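Tannase (Fusobacterium nucleatum subsp. nucleatum ATCC 25586, PDB 6YQ4) hydrolyses gallotannins as a tannase, probably through the serine-hydrolase chemistry of the alpha/beta-hydrolase fold, and carries a bound magnesium ion. Local coordinates at residues 98-109 / 479-490; 347-356 / 442-450. One frame throughout, in Å; residues are numbered along the deposited sequence.

Contact 1. Residues 98-109 / 479-490; sequences ANSLTYALSKGY and DYDLEELFNWID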
loop_
_atom_site.group_PDB
_atom_site.type_symbol
_atom_site.label_atom_id
_atom_site.label_comp_id
_atom_site.label_asym_id
_atom_site.label_seq_id
_atom_site.Cartn_x
_atom_site.Cartn_y
_atom_site.Cartn_z
ATOM N N ALA A 98 18.333 9.841 -7.197
ATOM C CA ALA A 98 17.068 10.438 -7.600
ATOM C C ALA A 98 15.905 9.742 -6.927
ATOM O O ALA A 98 15.820 8.513 -6.933
ATOM C CB ALA A 98 16.918 10.333 -9.116
ATOM N N ASN A 99 15.000 10.527 -6.345
ATOM C CA ASN A 99 13.770 9.940 -5.837
ATOM C C ASN A 99 12.823 9.641 -7.008
ATOM O O ASN A 99 13.136 9.911 -8.179
ATOM C CB ASN A 99 13.167 10.824 -4.738
ATOM C CG ASN A 99 12.329 11.996 -5.252
ATOM O OD1 ASN A 99 12.253 12.291 -6.450
ATOM N ND2 ASN A 99 11.729 12.713 -4.305
ATOM N N SER A 100 11.648 9.080 -6.687
ATOM C CA SER A 100 10.765 8.560 -7.721
ATOM C C SER A 100 10.212 9.661 -8.622
ATOM O O SER A 100 9.980 9.424 -9.817
ATOM C CB SER A 100 9.637 7.758 -7.068
ATOM O OG SER A 100 8.738 8.607 -6.398
ATOM N N LEU A 101 9.996 10.860 -8.070
ATOM C CA LEU A 101 9.468 11.965 -8.863
ATOM C C LEU A 101 10.530 12.525 -9.795
ATOM O O LEU A 101 10.235 12.876 -10.947
ATOM C CB LEU A 101 8.942 13.073 -7.948
ATOM C CG LEU A 101 7.655 12.833 -7.162
ATOM C CD1 LEU A 101 7.842 11.809 -6.028
ATOM C CD2 LEU A 101 7.127 14.165 -6.629
ATOM N N THR A 102 11.769 12.654 -9.297
ATOM C CA THR A 102 12.883 13.037 -10.164
ATOM C C THR A 102 13.093 12.002 -11.265
ATOM O O THR A 102 13.352 12.351 -12.422
ATOM C CB THR A 102 14.165 13.174 -9.348
ATOM O OG1 THR A 102 14.016 14.190 -8.342
ATOM C CG2 THR A 102 15.341 13.494 -10.254
ATOM N N TYR A 103 13.010 10.720 -10.911
ATOM C CA TYR A 103 13.094 9.661 -11.905
ATOM C C TYR A 103 11.992 9.817 -12.948
ATOM O O TYR A 103 12.252 9.760 -14.156
ATOM C CB TYR A 103 13.015 8.291 -11.218
ATOM C CG TYR A 103 13.763 7.224 -11.987
ATOM C CD1 TYR A 103 13.218 6.677 -13.153
ATOM C CD2 TYR A 103 15.022 6.787 -11.574
ATOM C CE1 TYR A 103 13.906 5.728 -13.896
ATOM C CE2 TYR A 103 15.714 5.828 -12.307
ATOM C CZ TYR A 103 15.147 5.303 -13.474
ATOM O OH TYR A 103 15.817 4.353 -14.216
ATOM N N ALA A 104 10.757 10.048 -12.488
ATOM C CA ALA A 104 9.633 10.203 -13.400
ATOM C C ALA A 104 9.868 11.358 -14.375
ATOM O O ALA A 104 9.678 11.210 -15.591
ATOM C CB ALA A 104 8.341 10.397 -12.604
ATOM N N LEU A 105 10.311 12.509 -13.863
ATOM C CA LEU A 105 10.534 13.667 -14.724
ATOM C C LEU A 105 11.612 13.393 -15.763
ATOM O O LEU A 105 11.495 13.834 -16.913
ATOM C CB LEU A 105 10.907 14.890 -13.891
ATOM C CG LEU A 105 9.751 15.617 -13.197
ATOM C CD1 LEU A 105 10.328 16.639 -12.233
ATOM C CD2 LEU A 105 8.805 16.275 -14.208
ATOM N N SER A 106 12.668 12.674 -15.384
ATOM C CA SER A 106 13.742 12.412 -16.340
ATOM C C SER A 106 13.265 11.516 -17.474
ATOM O O SER A 106 13.752 11.631 -18.604
ATOM C CB SER A 106 14.937 11.761 -15.643
ATOM O OG SER A 106 14.636 10.413 -15.310
ATOM N N LYS A 107 12.324 10.621 -17.186
ATOM C CA LYS A 107 11.728 9.739 -18.180
ATOM C C LYS A 107 10.588 10.396 -18.951
ATOM O O LYS A 107 9.963 9.733 -19.786
ATOM C CB LYS A 107 11.227 8.455 -17.499
ATOM C CG LYS A 107 12.343 7.485 -17.130
ATOM C CD LYS A 107 13.080 7.049 -18.404
ATOM C CE LYS A 107 14.504 6.613 -18.120
ATOM N NZ LYS A 107 14.517 5.697 -16.959
ATOM N N GLY A 108 10.278 11.660 -18.685
ATOM C CA GLY A 108 9.259 12.351 -19.451
ATOM C C GLY A 108 7.840 12.261 -18.926
ATOM O O GLY A 108 6.913 12.627 -19.656
ATOM N N TYR A 109 7.637 11.783 -17.696
ATOM C CA TYR A 109 6.309 11.773 -17.086
ATOM C C TYR A 109 5.949 13.139 -16.519
ATOM O O TYR A 109 6.806 13.874 -16.022
ATOM C CB TYR A 109 6.225 10.740 -15.955
ATOM C CG TYR A 109 6.385 9.333 -16.430
ATOM C CD1 TYR A 109 7.639 8.816 -16.718
ATOM C CD2 TYR A 109 5.286 8.526 -16.627
ATOM C CE1 TYR A 109 7.790 7.525 -17.190
ATOM C CE2 TYR A 109 5.430 7.227 -17.102
ATOM C CZ TYR A 109 6.680 6.737 -17.378
ATOM O OH TYR A 109 6.815 5.452 -17.841
ATOM N N ASP A 479 10.232 1.636 -3.495
ATOM C CA ASP A 479 11.026 2.457 -4.417
ATOM C C ASP A 479 12.493 2.055 -4.427
ATOM O O ASP A 479 13.362 2.889 -4.686
ATOM C CB ASP A 479 10.904 3.956 -4.097
ATOM C CG ASP A 479 9.499 4.489 -4.299
ATOM O OD1 ASP A 479 9.269 5.661 -3.942
ATOM O OD2 ASP A 479 8.624 3.755 -4.827
ATOM N N TYR A 480 12.801 0.796 -4.112
ATOM C CA TYR A 480 14.194 0.367 -4.104
ATOM C C TYR A 480 14.646 -0.145 -5.465
ATOM O O TYR A 480 15.798 -0.565 -5.605
ATOM C CB TYR A 480 14.406 -0.712 -3.046
ATOM C CG TYR A 480 13.283 -1.713 -3.029
ATOM C CD1 TYR A 480 12.226 -1.569 -2.150
ATOM C CD2 TYR A 480 13.273 -2.796 -3.899
ATOM C CE1 TYR A 480 11.199 -2.460 -2.128
ATOM C CE2 TYR A 480 12.229 -3.686 -3.898
ATOM C CZ TYR A 480 11.196 -3.515 -3.008
ATOM O OH TYR A 480 10.151 -4.403 -2.969
ATOM N N ASP A 481 13.775 -0.078 -6.466
ATOM C CA ASP A 481 13.980 -0.676 -7.783
ATOM C C ASP A 481 13.448 0.252 -8.871
ATOM O O ASP A 481 12.746 -0.172 -9.791
ATOM C CB ASP A 481 13.270 -2.029 -7.853
ATOM C CG ASP A 481 11.775 -1.916 -7.533
ATOM O OD1 ASP A 481 11.017 -2.857 -7.850
ATOM O OD2 ASP A 481 11.353 -0.876 -6.968
ATOM N N LEU A 482 13.770 1.549 -8.776
ATOM C CA LEU A 482 13.119 2.518 -9.663
ATOM C C LEU A 482 13.391 2.232 -11.135
ATOM O O LEU A 482 12.558 2.559 -11.991
ATOM C CB LEU A 482 13.556 3.945 -9.325
ATOM C CG LEU A 482 13.044 4.428 -7.965
ATOM C CD1 LEU A 482 13.316 5.907 -7.758
ATOM C CD2 LEU A 482 11.563 4.129 -7.812
ATOM N N GLU A 483 14.556 1.665 -11.465
ATOM C CA GLU A 483 14.840 1.382 -12.872
ATOM C C GLU A 483 13.876 0.326 -13.409
ATOM O O GLU A 483 13.233 0.530 -14.438
ATOM C CB GLU A 483 16.291 0.940 -13.062
ATOM C CG GLU A 483 16.537 0.290 -14.420
ATOM C CD GLU A 483 18.019 0.131 -14.758
ATOM O OE1 GLU A 483 18.342 -0.160 -15.932
ATOM O OE2 GLU A 483 18.862 0.294 -13.853
ATOM N N GLU A 484 13.709 -0.775 -12.678
ATOM C CA GLU A 484 12.724 -1.788 -13.057
ATOM C C GLU A 484 11.303 -1.228 -13.051
ATOM O O GLU A 484 10.506 -1.544 -13.942
ATOM C CB GLU A 484 12.836 -2.984 -12.115
ATOM C CG GLU A 484 14.269 -3.339 -11.840
ATOM C CD GLU A 484 14.412 -4.653 -11.113
ATOM O OE1 GLU A 484 15.017 -4.654 -10.006
ATOM O OE2 GLU A 484 13.930 -5.678 -11.650
ATOM N N LEU A 485 10.964 -0.411 -12.047
ATOM C CA LEU A 485 9.604 0.103 -11.940
ATOM C C LEU A 485 9.225 0.894 -13.172
ATOM O O LEU A 485 8.135 0.716 -13.724
ATOM C CB LEU A 485 9.446 0.975 -10.696
ATOM C CG LEU A 485 8.111 1.734 -10.625
ATOM C CD1 LEU A 485 6.951 0.762 -10.610
ATOM C CD2 LEU A 485 8.035 2.633 -9.403
ATOM N N PHE A 486 10.110 1.781 -13.622
ATOM C CA PHE A 486 9.766 2.612 -14.766
ATOM C C PHE A 486 9.953 1.872 -16.089
ATOM O O PHE A 486 9.422 2.305 -17.123
ATOM C CB PHE A 486 10.567 3.924 -14.694
ATOM C CG PHE A 486 9.968 4.936 -13.712
ATOM C CD1 PHE A 486 8.982 5.824 -14.118
ATOM C CD2 PHE A 486 10.362 4.959 -12.381
ATOM C CE1 PHE A 486 8.418 6.730 -13.228
ATOM C CE2 PHE A 486 9.805 5.862 -11.485
ATOM C CZ PHE A 486 8.826 6.744 -11.903
ATOM N N ASN A 487 10.670 0.751 -16.078
ATOM C CA ASN A 487 10.609 -0.157 -17.215
ATOM C C ASN A 487 9.204 -0.741 -17.357
ATOM O O ASN A 487 8.628 -0.742 -18.454
ATOM C CB ASN A 487 11.657 -1.259 -17.050
ATOM C CG ASN A 487 13.080 -0.763 -17.320
ATOM O OD1 ASN A 487 13.294 0.195 -18.070
ATOM N ND2 ASN A 487 14.054 -1.418 -16.707
ATOM N N TRP A 488 8.626 -1.201 -16.237
ATOM C CA TRP A 488 7.265 -1.731 -16.229
ATOM C C TRP A 488 6.253 -0.683 -16.679
ATOM O O TRP A 488 5.361 -0.978 -17.484
ATOM C CB TRP A 488 6.924 -2.245 -14.837
ATOM C CG TRP A 488 5.537 -2.778 -14.705
ATOM C CD1 TRP A 488 5.096 -4.006 -15.093
ATOM C CD2 TRP A 488 4.403 -2.103 -14.156
ATOM N NE1 TRP A 488 3.760 -4.144 -14.815
ATOM C CE2 TRP A 488 3.307 -2.987 -14.243
ATOM C CE3 TRP A 488 4.206 -0.838 -13.600
ATOM C CZ2 TRP A 488 2.029 -2.647 -13.802
ATOM C CZ3 TRP A 488 2.940 -0.507 -13.140
ATOM C CH2 TRP A 488 1.870 -1.409 -13.247
ATOM N N ILE A 489 6.377 0.553 -16.175
ATOM C CA ILE A 489 5.419 1.596 -16.532
ATOM C C ILE A 489 5.520 1.917 -18.015
ATOM O O ILE A 489 4.505 2.025 -18.718
ATOM C CB ILE A 489 5.634 2.866 -15.684
ATOM C CG1 ILE A 489 5.432 2.618 -14.204
ATOM C CG2 ILE A 489 4.714 3.995 -16.154
ATOM C CD1 ILE A 489 5.658 3.853 -13.379
ATOM N N ASP A 490 6.745 2.113 -18.510
ATOM C CA ASP A 490 6.947 2.321 -19.946
ATOM C C ASP A 490 6.298 1.208 -20.768
ATOM O O ASP A 490 5.608 1.473 -21.760
ATOM C CB ASP A 490 8.445 2.412 -20.273
ATOM C CG ASP A 490 9.004 3.821 -20.114
ATOM O OD1 ASP A 490 8.416 4.622 -19.354
ATOM O OD2 ASP A 490 10.035 4.133 -20.750
#
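Ser100, Tyr103, Ala104 and Tyr109 meet Leu482, Phe486 and Asp490 where two helices of the alpha/beta-hydrolase fold pack together. Helices 100-106 and 482-490 cross at -46°, with their axes 10.9 Å apart. Asn99 caps the first helix: its OD1 accepts from Thr102 N at 2.9 Å. At the first residue of the helix, Leu482 CD1 rests on Ser100 CA at 3.7 Å. Asp479 OD1 lies beside Ser100 CB, while its OD2 bonds to Asn163. Tyr103 has CG anti to its backbone N (chi1 -151°), which carries the ring across to the second helix. Leu482 CB sits over one face of this ring, a CH-pi contact. The Phe486 ring lies nearly parallel to that of Tyr103 but slid well aside. Tyr103 OH reaches Glu483 CA at 3.4 Å. Ala104 offers a small surface, and its CB touches Phe486 CE1 at 3.7 Å. The helix then ends in a Schellman motif, with Gly108 at positive phi. This turn leads to Tyr109, whose ring face receives the edge of Phe486, planes at 67°. Tyr103, Tyr109 and Phe486 thus form an aromatic cluster, which Phe74 and Tyr66 extend. Ile489 CG2 packs against Tyr109 CE2 at 3.4 Å. At the ring edge, Tyr109 OH donates to Asp490 OD1; the modelled 2.4 Å is doubtfully short, and Tyr66 OH bonds weakly to the same OD1.

Contact 2. Residues 347-356 / 442-450; sequences GDRMKSPPAF and AIDKDTSLA. With GOL (glycerol), chain D.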
loop_
_atom_site.group_PDB
_atom_site.type_symbol
_atom_site.label_atom_id
_atom_site.label_comp_id
_atom_site.label_asym_id
_atom_site.label_seq_id
_atom_site.Cartn_x
_atom_site.Cartn_y
_atom_site.Cartn_z
ATOM N N GLY A 347 13.721 -16.263 10.897
ATOM C CA GLY A 347 13.941 -15.073 11.689
ATOM C C GLY A 347 13.110 -15.096 12.965
ATOM O O GLY A 347 12.356 -16.028 13.248
ATOM N N ASP A 348 13.256 -14.033 13.753
ATOM C CA ASP A 348 12.287 -13.746 14.805
ATOM C C ASP A 348 11.041 -13.148 14.181
ATOM O O ASP A 348 11.115 -12.434 13.188
ATOM C CB ASP A 348 12.838 -12.744 15.814
ATOM C CG ASP A 348 13.670 -13.381 16.889
ATOM O OD1 ASP A 348 13.665 -14.619 17.065
ATOM O OD2 ASP A 348 14.347 -12.607 17.568
ATOM N N ARG A 349 9.892 -13.420 14.774
ATOM C CA ARG A 349 8.663 -12.777 14.333
ATOM C C ARG A 349 8.741 -11.284 14.637
ATOM O O ARG A 349 9.500 -10.854 15.498
ATOM C CB ARG A 349 7.445 -13.424 15.016
ATOM C CG ARG A 349 6.567 -12.489 15.855
ATOM C CD ARG A 349 5.814 -13.196 17.001
ATOM N NE ARG A 349 5.219 -14.486 16.644
ATOM C CZ ARG A 349 3.923 -14.691 16.405
ATOM N NH1 ARG A 349 3.493 -15.904 16.092
ATOM N NH2 ARG A 349 3.053 -13.689 16.463
ATOM N N MET A 350 7.951 -10.492 13.916
ATOM C CA MET A 350 7.920 -9.052 14.149
ATOM C C MET A 350 6.756 -8.628 15.045
ATOM O O MET A 350 6.950 -8.264 16.203
ATOM C CB MET A 350 7.833 -8.314 12.828
ATOM C CG MET A 350 8.265 -6.887 12.940
ATOM S SD MET A 350 7.777 -5.910 11.534
ATOM C CE MET A 350 7.131 -4.431 12.331
ATOM N N LYS A 351 5.544 -8.639 14.515
ATOM C CA LYS A 351 4.407 -8.189 15.295
ATOM C C LYS A 351 3.907 -9.313 16.196
ATOM O O LYS A 351 4.107 -10.498 15.923
ATOM C CB LYS A 351 3.294 -7.699 14.365
ATOM C CG LYS A 351 3.756 -6.629 13.390
ATOM C CD LYS A 351 2.606 -5.837 12.808
ATOM C CE LYS A 351 3.143 -4.696 11.968
ATOM N NZ LYS A 351 2.101 -4.123 11.038
ATOM N N SER A 352 3.259 -8.924 17.297
ATOM C CA SER A 352 2.666 -9.838 18.257
ATOM C C SER A 352 1.162 -9.966 18.028
ATOM O O SER A 352 0.508 -8.999 17.633
ATOM C CB SER A 352 2.929 -9.363 19.688
ATOM O OG SER A 352 4.298 -9.062 19.847
ATOM N N PRO A 353 0.587 -11.132 18.315
ATOM C CA PRO A 353 -0.811 -11.389 17.953
ATOM C C PRO A 353 -1.774 -10.776 18.954
ATOM O O PRO A 353 -1.576 -10.898 20.169
ATOM C CB PRO A 353 -0.895 -12.924 17.982
ATOM C CG PRO A 353 0.084 -13.312 19.054
ATOM C CD PRO A 353 1.173 -12.253 19.079
ATOM N N PRO A 354 -2.883 -10.174 18.488
ATOM C CA PRO A 354 -3.243 -9.993 17.072
ATOM C C PRO A 354 -2.523 -8.797 16.439
ATOM O O PRO A 354 -2.618 -7.686 16.930
ATOM C CB PRO A 354 -4.771 -9.760 17.109
ATOM C CG PRO A 354 -5.201 -10.177 18.495
ATOM C CD PRO A 354 -4.027 -9.916 19.384
ATOM N N ALA A 355 -1.842 -9.046 15.325
ATOM C CA ALA A 355 -0.886 -8.091 14.772
ATOM C C ALA A 355 -1.526 -6.773 14.318
ATOM O O ALA A 355 -0.854 -5.736 14.323
ATOM C CB ALA A 355 -0.144 -8.749 13.602
ATOM N N PHE A 356 -2.788 -6.787 13.885
ATOM C CA PHE A 356 -3.456 -5.592 13.372
ATOM C C PHE A 356 -4.603 -5.121 14.258
ATOM O O PHE A 356 -4.640 -3.940 14.632
ATOM C CB PHE A 356 -3.943 -5.836 11.929
ATOM C CG PHE A 356 -2.820 -6.115 10.971
ATOM C CD1 PHE A 356 -2.311 -7.403 10.839
ATOM C CD2 PHE A 356 -2.228 -5.089 10.261
ATOM C CE1 PHE A 356 -1.252 -7.664 10.017
ATOM C CE2 PHE A 356 -1.164 -5.350 9.420
ATOM C CZ PHE A 356 -0.678 -6.645 9.292
ATOM N N ALA A 442 10.819 -10.749 0.577
ATOM C CA ALA A 442 10.883 -12.094 1.138
ATOM C C ALA A 442 11.216 -12.123 2.640
ATOM O O ALA A 442 10.937 -13.133 3.292
ATOM C CB ALA A 442 11.896 -12.912 0.330
ATOM N N ILE A 443 11.809 -11.064 3.206
ATOM C CA ILE A 443 12.016 -10.975 4.650
ATOM C C ILE A 443 11.162 -9.866 5.269
ATOM O O ILE A 443 11.475 -9.380 6.351
ATOM C CB ILE A 443 13.499 -10.795 5.024
ATOM C CG1 ILE A 443 14.056 -9.470 4.505
ATOM C CG2 ILE A 443 14.323 -11.968 4.571
ATOM C CD1 ILE A 443 15.444 -9.175 4.982
ATOM N N ASP A 444 10.087 -9.468 4.592
ATOM C CA ASP A 444 9.150 -8.463 5.091
ATOM C C ASP A 444 8.134 -9.131 6.012
ATOM O O ASP A 444 7.295 -9.924 5.566
ATOM C CB ASP A 444 8.453 -7.775 3.919
ATOM C CG ASP A 444 7.610 -6.576 4.340
ATOM O OD1 ASP A 444 7.134 -6.512 5.498
ATOM O OD2 ASP A 444 7.437 -5.677 3.489
ATOM N N LYS A 445 8.181 -8.789 7.297
ATOM C CA LYS A 445 7.258 -9.374 8.255
ATOM C C LYS A 445 6.328 -8.330 8.852
ATOM O O LYS A 445 5.715 -8.583 9.888
ATOM C CB LYS A 445 8.020 -10.110 9.346
ATOM C CG LYS A 445 8.886 -11.235 8.793
ATOM C CD LYS A 445 9.622 -11.957 9.931
ATOM C CE LYS A 445 10.475 -13.088 9.399
ATOM N NZ LYS A 445 11.559 -13.407 10.368
ATOM N N ASP A 446 6.171 -7.180 8.186
ATOM C CA ASP A 446 5.181 -6.212 8.647
ATOM C C ASP A 446 3.777 -6.702 8.379
ATOM O O ASP A 446 2.843 -6.324 9.096
ATOM C CB ASP A 446 5.406 -4.855 7.994
ATOM C CG ASP A 446 6.523 -4.053 8.690
ATOM O OD1 ASP A 446 7.696 -4.507 8.709
ATOM O OD2 ASP A 446 6.220 -2.970 9.221
ATOM N N THR A 447 3.615 -7.531 7.351
ATOM C CA THR A 447 2.378 -8.250 7.112
ATOM C C THR A 447 2.731 -9.601 6.511
ATOM O O THR A 447 3.854 -9.827 6.058
ATOM C CB THR A 447 1.415 -7.484 6.193
ATOM O OG1 THR A 447 0.156 -8.158 6.176
ATOM C CG2 THR A 447 1.948 -7.389 4.772
ATOM N N SER A 448 1.772 -10.506 6.560
ATOM C CA SER A 448 1.940 -11.821 5.968
ATOM C C SER A 448 2.091 -11.723 4.451
ATOM O O SER A 448 1.355 -10.991 3.792
ATOM C CB SER A 448 0.728 -12.674 6.319
ATOM O OG SER A 448 0.961 -14.019 5.999
ATOM N N LEU A 449 3.051 -12.468 3.886
ATOM C CA LEU A 449 3.124 -12.574 2.426
ATOM C C LEU A 449 1.831 -13.143 1.827
ATOM O O LEU A 449 1.554 -12.941 0.640
ATOM C CB LEU A 449 4.314 -13.453 2.024
ATOM C CG LEU A 449 4.542 -13.744 0.539
ATOM C CD1 LEU A 449 4.996 -12.488 -0.192
ATOM C CD2 LEU A 449 5.564 -14.836 0.369
ATOM N N ALA A 450 1.030 -13.827 2.643
ATOM C CA ALA A 450 -0.251 -14.351 2.192
ATOM C C ALA A 450 -1.182 -13.248 1.712
ATOM O O ALA A 450 -2.029 -13.493 0.847
ATOM C CB ALA A 450 -0.899 -15.147 3.331
HETATM C C1 GOL D . 1.267 0.371 8.299
HETATM O O1 GOL D . 0.048 0.803 8.833
HETATM C C2 GOL D . 1.988 -0.390 9.480
HETATM O O2 GOL D . 1.339 -1.568 9.865
HETATM C C3 GOL D . 3.433 -0.682 9.032
HETATM O O3 GOL D . 3.740 -1.956 9.587
HETATM O O HOH W 1 10.043 -15.596 11.669
#
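Met350 and Lys351 run beside Lys445 and Asp446 where two loops meet near a probable Ser-His-Asp triad. Lys445 is extended beyond CG, and its CB lies 3.9 Å from Met350 CB. Its ammonium reaches back along the other loop, where NZ donates to Asp348 O at 3.0 Å from above the carbonyl plane. A water accepts from the same NZ and bonds weakly to Gly347 O. Met350 has CG anti to the backbone N (chi1 -160°) and bends at chi3. This lays SD 3.2 Å from Asp446 OD1, with CE beside the same carboxylate. Asp446 OD2 has a salt bridge to Arg246. Lys351 is the second extended lysine. Its NZ donates a hydrogen bond to Asp446 O at 3.0 Å, in the carbonyl plane and on a lone pair. The same NZ donates to O2 and O3 of a glycerol, probably from the crystallisation liquor, and glycerol O3 donates to Asp446 OD2 at 2.7 Å. Phe356 turns its CZ to Asp446 O and Thr447 OG1. Asp444 OD1 accepts from Asp446 N in an Asx turn, while its OD2 bonds to His476, as expected of the triad acid. The 442-450 loop runs from strand 435-439 into helix 450-461. Helix 212-223 flanks both loops, and 347-356 also packs on strand 228-232 and helix 259-279.

Overall arrangement
The centres of the two contacts are 29 Å apart, and their nearest atoms come within about 7 Å without touching. Along the chain the order is 98-109, 347-356, 442-450, 479-490, so contact 1 brackets contact 2. Contact 1 packs on the mixed central sheet. Contact 2 joins it through 442-450, which follows strand 435-439, while 347-356 lies on strand 228-232 of a separate two-stranded sheet. Helix 100-106 leads into strand 110-114, and helix 482-493 follows strand 465-469. The likely catalytic triad links the regions: Asp444 lies in contact 2, His476 just before 479-490, and Ser166 on the probable nucleophile elbow near Asp479. Tyr109's side chain is about 12 Å from the magnesium ion.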